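PDB 4R3L: N-alpha-acetyltransferase from Sulfolobus solfataricus P2, which transfers the acetyl group of acetyl-CoA to the free alpha-amino group of protein N-termini, preferring those that begin with serine. Local coordinates for residues 74-78 against 122-126; 104-108 against 138-144. All coordinates share one frame; numbering follows the deposited sequence.

Interaction 1 of 2, residues 74-78 against 122-126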
loop_
_atom_site.group_PDB
_atom_site.type_symbol
_atom_site.label_atom_id
_atom_site.label_comp_id
_atom_site.label_asym_id
_atom_site.label_seq_id
_atom_site.Cartn_x
_atom_site.Cartn_y
_atom_site.Cartn_z
ATOM N N PHE A 74 18.532 1.364 3.725
ATOM C CA PHE A 74 19.149 0.927 2.497
ATOM C C PHE A 74 18.118 0.790 1.369
ATOM O O PHE A 74 17.029 0.248 1.554
ATOM C CB PHE A 74 19.898 -0.385 2.720
ATOM C CG PHE A 74 21.090 -0.245 3.635
ATOM C CD1 PHE A 74 22.177 0.532 3.259
ATOM C CD2 PHE A 74 21.108 -0.861 4.869
ATOM C CE1 PHE A 74 23.274 0.667 4.098
ATOM C CE2 PHE A 74 22.209 -0.731 5.713
ATOM C CZ PHE A 74 23.286 0.043 5.324
ATOM N N SER A 75 18.478 1.323 0.209
ATOM C CA SER A 75 17.665 1.215 -0.994
ATOM C C SER A 75 17.528 -0.240 -1.423
ATOM O O SER A 75 18.467 -1.021 -1.284
ATOM C CB SER A 75 18.288 2.044 -2.120
ATOM O OG SER A 75 17.654 1.770 -3.356
ATOM N N ASN A 76 16.358 -0.622 -1.925
ATOM C CA ASN A 76 16.190 -1.978 -2.437
ATOM C C ASN A 76 16.171 -1.964 -3.952
ATOM O O ASN A 76 15.848 -2.962 -4.594
ATOM C CB ASN A 76 14.921 -2.626 -1.880
ATOM C CG ASN A 76 13.727 -1.718 -1.957
ATOM O OD1 ASN A 76 13.431 -1.167 -3.011
ATOM N ND2 ASN A 76 13.031 -1.550 -0.837
ATOM N N ILE A 77 16.524 -0.815 -4.515
ATOM C CA ILE A 77 16.692 -0.677 -5.951
ATOM C C ILE A 77 18.174 -0.653 -6.311
ATOM O O ILE A 77 18.603 -1.309 -7.258
ATOM C CB ILE A 77 16.013 0.596 -6.485
ATOM C CG1 ILE A 77 14.532 0.606 -6.091
ATOM C CG2 ILE A 77 16.169 0.680 -7.993
ATOM C CD1 ILE A 77 13.705 1.720 -6.742
ATOM N N LYS A 78 18.958 0.086 -5.535
ATOM C CA LYS A 78 20.377 0.263 -5.832
ATOM C C LYS A 78 21.221 -0.986 -5.568
ATOM O O LYS A 78 21.031 -1.689 -4.572
ATOM C CB LYS A 78 20.929 1.443 -5.032
ATOM C CG LYS A 78 20.670 2.785 -5.688
ATOM C CD LYS A 78 21.029 3.939 -4.767
ATOM C CE LYS A 78 20.848 5.272 -5.470
ATOM N NZ LYS A 78 19.507 5.388 -6.103
ATOM N N GLU A 122 12.344 8.635 -1.850
ATOM C CA GLU A 122 13.045 8.528 -3.128
ATOM C C GLU A 122 12.591 7.275 -3.882
ATOM O O GLU A 122 12.790 7.143 -5.094
ATOM C CB GLU A 122 14.569 8.530 -2.879
ATOM C CG GLU A 122 15.460 8.122 -4.051
ATOM C CD GLU A 122 15.663 6.613 -4.145
ATOM O OE1 GLU A 122 15.373 5.907 -3.155
ATOM O OE2 GLU A 122 16.102 6.136 -5.215
ATOM N N GLU A 123 11.958 6.352 -3.156
ATOM C CA GLU A 123 11.399 5.164 -3.780
ATOM C C GLU A 123 10.137 4.723 -3.055
ATOM O O GLU A 123 9.923 5.086 -1.904
ATOM C CB GLU A 123 12.416 4.027 -3.802
ATOM C CG GLU A 123 12.845 3.513 -2.429
ATOM C CD GLU A 123 13.271 2.056 -2.485
ATOM O OE1 GLU A 123 12.449 1.229 -2.932
ATOM O OE2 GLU A 123 14.418 1.733 -2.105
ATOM N N ILE A 124 9.291 3.969 -3.746
ATOM C CA ILE A 124 8.127 3.364 -3.115
ATOM C C ILE A 124 8.255 1.878 -3.362
ATOM O O ILE A 124 8.678 1.468 -4.436
ATOM C CB ILE A 124 6.776 3.911 -3.669
ATOM C CG1 ILE A 124 5.598 3.134 -3.083
ATOM C CG2 ILE A 124 6.710 3.802 -5.197
ATOM C CD1 ILE A 124 4.234 3.718 -3.395
ATOM N N TYR A 125 7.940 1.062 -2.365
ATOM C CA TYR A 125 7.938 -0.368 -2.595
ATOM C C TYR A 125 6.875 -1.078 -1.776
ATOM O O TYR A 125 6.219 -0.483 -0.911
ATOM C CB TYR A 125 9.314 -0.966 -2.284
ATOM C CG TYR A 125 9.630 -1.091 -0.806
ATOM C CD1 TYR A 125 9.550 -2.318 -0.163
ATOM C CD2 TYR A 125 10.012 0.014 -0.062
ATOM C CE1 TYR A 125 9.850 -2.446 1.166
ATOM C CE2 TYR A 125 10.318 -0.106 1.287
ATOM C CZ TYR A 125 10.230 -1.338 1.891
ATOM O OH TYR A 125 10.522 -1.467 3.225
ATOM N N LEU A 126 6.713 -2.360 -2.067
ATOM C CA LEU A 126 5.686 -3.168 -1.440
ATOM C C LEU A 126 6.025 -4.626 -1.636
ATOM O O LEU A 126 6.909 -4.964 -2.426
ATOM C CB LEU A 126 4.312 -2.853 -2.037
ATOM C CG LEU A 126 4.230 -3.009 -3.561
ATOM C CD1 LEU A 126 3.922 -4.449 -4.021
ATOM C CD2 LEU A 126 3.221 -2.037 -4.153
#
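Glu123 holds its CG between its backbone N and carbonyl carbon (chi1 64°), and the nearly extended chain beyond carries the carboxylate out to the loop residue Asn76. There the backbone N of Asn76 donates a hydrogen bond to OE2 of Glu123, 3.1 Å long and close to straight at 164°, which meets OE2 on its syn lone pair, the side facing OE1. Ser75 OG adds a weak bond to the same OE2. A short polar residue suits position 75, because its OG, anti to the backbone N (chi1 170°), also accepts from the backbone N atoms of Ile77 and Lys78, each at 3.0 Å. This is an ST turn combined with an ST motif, and it closes the loop into a turn beside the acid. Ser75 is known to modulate the loop conformations and to contribute to thermostability. The small amide of Asn76 lies between the carboxylate and the face of the Tyr125 ring, while Ile77 lays CG1 and CD1 alongside Glu123. Farther out, the long, flexible Lys78 brings NZ within 3.6 Å of Glu122 OE2 in a salt bridge. Tyr125 stacks on His88, a residue of the zinc-binding site, and its OH is hydrogen-bonded to Glu71 OE1. The contact thus pins the loop between strands 61-72 and 83-94 against Glu123 and Tyr125 of strand 123-129, which is flanked in the sheet by strands 83-94 and 160-166.

Interaction 2 of 2, residues 104-108 against 138-144. With COA (coenzyme A), chain C.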
loop_
_atom_site.group_PDB
_atom_site.type_symbol
_atom_site.label_atom_id
_atom_site.label_comp_id
_atom_site.label_asym_id
_atom_site.label_seq_id
_atom_site.Cartn_x
_atom_site.Cartn_y
_atom_site.Cartn_z
ATOM N N ALA A 104 -7.640 1.522 -7.068
ATOM C CA ALA A 104 -6.309 1.199 -6.531
ATOM C C ALA A 104 -5.261 2.071 -7.203
ATOM O O ALA A 104 -4.318 2.539 -6.567
ATOM C CB ALA A 104 -5.979 -0.271 -6.717
ATOM N N THR A 105 -5.437 2.313 -8.500
ATOM C CA THR A 105 -4.495 3.168 -9.206
ATOM C C THR A 105 -4.466 4.556 -8.611
ATOM O O THR A 105 -3.395 5.128 -8.431
ATOM C CB THR A 105 -4.831 3.266 -10.718
ATOM O OG1 THR A 105 -4.649 1.980 -11.314
ATOM C CG2 THR A 105 -3.907 4.259 -11.396
ATOM N N THR A 106 -5.632 5.112 -8.287
ATOM C CA THR A 106 -5.636 6.467 -7.776
ATOM C C THR A 106 -5.188 6.502 -6.310
ATOM O O THR A 106 -4.558 7.465 -5.890
ATOM C CB THR A 106 -7.021 7.128 -7.918
ATOM O OG1 THR A 106 -7.999 6.383 -7.172
ATOM C CG2 THR A 106 -7.421 7.182 -9.398
ATOM N N LEU A 107 -5.501 5.458 -5.547
ATOM C CA LEU A 107 -4.983 5.383 -4.167
ATOM C C LEU A 107 -3.446 5.407 -4.175
ATOM O O LEU A 107 -2.809 6.128 -3.397
ATOM C CB LEU A 107 -5.488 4.121 -3.443
ATOM C CG LEU A 107 -6.954 4.141 -2.988
ATOM C CD1 LEU A 107 -7.421 2.755 -2.550
ATOM C CD2 LEU A 107 -7.160 5.154 -1.860
ATOM N N LEU A 108 -2.848 4.597 -5.043
ATOM C CA LEU A 108 -1.388 4.553 -5.143
ATOM C C LEU A 108 -0.811 5.884 -5.594
ATOM O O LEU A 108 0.215 6.310 -5.086
ATOM C CB LEU A 108 -0.934 3.449 -6.101
ATOM C CG LEU A 108 -0.926 2.025 -5.552
ATOM C CD1 LEU A 108 -1.094 1.008 -6.667
ATOM C CD2 LEU A 108 0.387 1.774 -4.787
ATOM N N LEU A 138 -1.504 -4.485 -11.721
ATOM C CA LEU A 138 -1.678 -3.102 -11.289
ATOM C C LEU A 138 -0.309 -2.433 -11.158
ATOM O O LEU A 138 -0.018 -1.439 -11.827
ATOM C CB LEU A 138 -2.449 -3.067 -9.962
ATOM C CG LEU A 138 -2.486 -1.822 -9.075
ATOM C CD1 LEU A 138 -3.374 -0.769 -9.679
ATOM C CD2 LEU A 138 -2.944 -2.176 -7.650
ATOM N N TYR A 139 0.544 -3.015 -10.320
ATOM C CA TYR A 139 1.862 -2.449 -10.051
ATOM C C TYR A 139 2.757 -2.362 -11.296
ATOM O O TYR A 139 3.492 -1.387 -11.477
ATOM C CB TYR A 139 2.558 -3.269 -8.960
ATOM C CG TYR A 139 1.721 -3.467 -7.707
ATOM C CD1 TYR A 139 0.910 -2.452 -7.207
ATOM C CD2 TYR A 139 1.738 -4.672 -7.030
ATOM C CE1 TYR A 139 0.152 -2.645 -6.054
ATOM C CE2 TYR A 139 0.985 -4.871 -5.899
ATOM C CZ TYR A 139 0.190 -3.862 -5.413
ATOM O OH TYR A 139 -0.548 -4.084 -4.265
ATOM N N GLU A 140 2.729 -3.374 -12.150
ATOM C CA GLU A 140 3.546 -3.298 -13.365
ATOM C C GLU A 140 3.038 -2.182 -14.297
ATOM O O GLU A 140 3.827 -1.502 -14.952
ATOM C CB GLU A 140 3.577 -4.649 -14.088
ATOM C CG GLU A 140 4.457 -5.688 -13.388
ATOM C CD GLU A 140 4.375 -7.063 -14.030
ATOM O OE1 GLU A 140 3.417 -7.305 -14.797
ATOM O OE2 GLU A 140 5.267 -7.901 -13.763
ATOM N N LYS A 141 1.727 -1.969 -14.321
ATOM C CA LYS A 141 1.163 -0.859 -15.091
ATOM C C LYS A 141 1.650 0.494 -14.578
ATOM O O LYS A 141 1.796 1.435 -15.351
ATOM C CB LYS A 141 -0.367 -0.897 -15.070
ATOM C CG LYS A 141 -0.995 -1.603 -16.267
ATOM C CD LYS A 141 -2.283 -0.909 -16.704
ATOM C CE LYS A 141 -2.914 -1.596 -17.914
ATOM N NZ LYS A 141 -2.046 -1.591 -19.130
ATOM N N LEU A 142 1.900 0.583 -13.271
ATOM C CA LEU A 142 2.366 1.817 -12.639
ATOM C C LEU A 142 3.881 1.860 -12.592
ATOM O O LEU A 142 4.470 2.634 -11.838
ATOM C CB LEU A 142 1.798 1.957 -11.221
ATOM C CG LEU A 142 0.436 2.643 -11.087
ATOM C CD1 LEU A 142 -0.607 1.978 -11.960
ATOM C CD2 LEU A 142 -0.017 2.644 -9.640
ATOM N N ASN A 143 4.492 1.000 -13.394
ATOM C CA ASN A 143 5.937 0.927 -13.562
ATOM C C ASN A 143 6.709 0.496 -12.322
ATOM O O ASN A 143 7.867 0.845 -12.173
ATOM C CB ASN A 143 6.494 2.265 -14.051
ATOM C CG ASN A 143 6.751 2.272 -15.543
ATOM O OD1 ASN A 143 7.823 1.859 -16.006
ATOM N ND2 ASN A 143 5.767 2.729 -16.307
ATOM N N PHE A 144 6.077 -0.268 -11.440
ATOM C CA PHE A 144 6.852 -0.992 -10.437
ATOM C C PHE A 144 7.616 -2.128 -11.130
ATOM O O PHE A 144 7.120 -2.713 -12.097
ATOM C CB PHE A 144 5.953 -1.560 -9.346
ATOM C CG PHE A 144 5.423 -0.537 -8.396
ATOM C CD1 PHE A 144 5.837 -0.537 -7.071
ATOM C CD2 PHE A 144 4.488 0.403 -8.804
ATOM C CE1 PHE A 144 5.342 0.385 -6.180
ATOM C CE2 PHE A 144 3.988 1.331 -7.917
ATOM C CZ PHE A 144 4.415 1.327 -6.605
HETATM N N1A COA C . -6.831 -8.888 -13.779
HETATM C C2A COA C . -5.956 -8.305 -14.625
HETATM N N3A COA C . -5.552 -7.048 -14.431
HETATM C C4A COA C . -6.019 -6.321 -13.369
HETATM C C5A COA C . -6.921 -6.891 -12.483
HETATM C C6A COA C . -7.328 -8.214 -12.712
HETATM N N6A COA C . -8.273 -8.855 -11.803
HETATM N N7A COA C . -7.214 -5.935 -11.518
HETATM C C8A COA C . -6.508 -4.810 -11.819
HETATM N N9A COA C . -5.775 -5.031 -12.928
HETATM C C1B COA C . -4.887 -4.073 -13.609
HETATM C C2B COA C . -5.487 -3.655 -14.893
HETATM O O2B COA C . -4.504 -3.317 -15.805
HETATM C C3B COA C . -6.206 -2.456 -14.532
HETATM O O3B COA C . -6.462 -1.726 -15.665
HETATM P P3B COA C . -7.857 -1.864 -16.371
HETATM O O7A COA C . -8.078 -0.693 -17.327
HETATM O O8A COA C . -8.923 -1.849 -15.347
HETATM O O9A COA C . -7.911 -3.155 -17.129
HETATM C C4B COA C . -5.233 -1.798 -13.642
HETATM O O4B COA C . -4.714 -2.851 -12.868
HETATM C C5B COA C . -5.873 -0.831 -12.737
HETATM O O5B COA C . -6.654 -1.441 -11.748
HETATM P P1A COA C . -7.545 -0.683 -10.687
HETATM O O1A COA C . -8.972 -0.572 -11.152
HETATM O O2A COA C . -6.944 0.628 -10.385
HETATM O O3A COA C . -7.488 -1.683 -9.443
HETATM P P2A COA C . -8.675 -2.021 -8.461
HETATM O O4A COA C . -9.671 -2.988 -9.080
HETATM O O5A COA C . -9.332 -0.766 -7.980
HETATM O O6A COA C . -8.016 -2.747 -7.186
HETATM C CBP COA C . -6.656 -4.494 -6.157
HETATM C CCP COA C . -6.938 -3.583 -7.390
HETATM C CDP COA C . -5.528 -5.434 -6.485
HETATM C CEP COA C . -6.269 -3.580 -4.996
HETATM C CAP COA C . -7.952 -5.225 -5.886
HETATM O OAP COA C . -8.207 -6.279 -6.817
HETATM C C9P COA C . -8.050 -5.854 -4.510
HETATM O O9P COA C . -8.429 -5.175 -3.519
HETATM N N8P COA C . -7.746 -7.251 -4.286
HETATM C C7P COA C . -7.830 -7.894 -2.978
HETATM C C6P COA C . -6.844 -7.294 -1.934
HETATM C C5P COA C . -5.405 -7.255 -2.442
HETATM O O5P COA C . -4.931 -8.290 -2.979
HETATM N N4P COA C . -4.615 -6.028 -2.327
HETATM C C3P COA C . -3.253 -5.985 -2.823
HETATM C C2P COA C . -2.201 -6.816 -2.099
HETATM S S1P COA C . -0.500 -6.461 -2.405
#
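Leu108 and Leu138 meet tip to tip between helices 103-119 and 133-141, and Leu108 can be followed outward through the contact. Its CB already touches Leu142 CD2 at 3.7 Å. CG, anti to the carbonyl carbon (chi1 -79°), then divides into two methyls with different tasks. CD1 fits among three side chains: Leu142 CD2 at 3.6 Å, Leu138 CD2 at 3.8 Å, and the edge of the Tyr139 ring, where it lies near the ring plane. CD2 takes the other direction, reaching Phe144 CZ at 4.4 Å. A branched leucine suits this place because one residue can fill several directions at once. Leu138 divides its own methyls in a similar way, CD2 packing on the small Ala104 CB and CD1 lying against Thr105 OG1. A Schellman motif ends helix 133-141, with Asn143 at positive phi and Phe144 N bonded to Tyr139 O, after which Phe144 sends its ring toward Leu108.

The other edge of the contact is polar. At the start of helix 103-119, Ala104 N donates to O5A of coenzyme A at 3.0 Å, while Thr105 grips O2A twice, through its backbone N and through OG1 at 2.8 Å. This is the pyrophosphate-binding helix start of GNAT enzymes, where amide N-H groups and the helix dipole probably offset part of the phosphate charge. Tyr139 OH comes to 3.0 Å from the thiol sulfur S1P. The chemistry therefore joins two demands: an apolar interface fixes the helices against each other, and their polar groups meet the cofactor from its pyrophosphate to its sulfur.

Strand 123-129 joins the two interactions, whose centres lie 16 Å apart: it follows helix 103-119 in the chain and precedes helix 133-141. Its residues point alternately to two sides. Glu123 and Tyr125 meet the loop 74-78 in interaction 1, whereas Ile124 and Leu126 pack against the aromatic residues of interaction 2. Leu126 CD1 lies 3.5 Å from Tyr139 CE2, and Ile124 CG2 lies 3.7 Å from Phe144 CZ. Interaction 2 contacts coenzyme A directly; in interaction 1 the side chain of Tyr125 lies about 11 Å from the bound coenzyme A. One contact thus shapes the cofactor pocket, while the other anchors a loop against Glu123 and Tyr125, the latter stacked on His88 of the zinc-binding site.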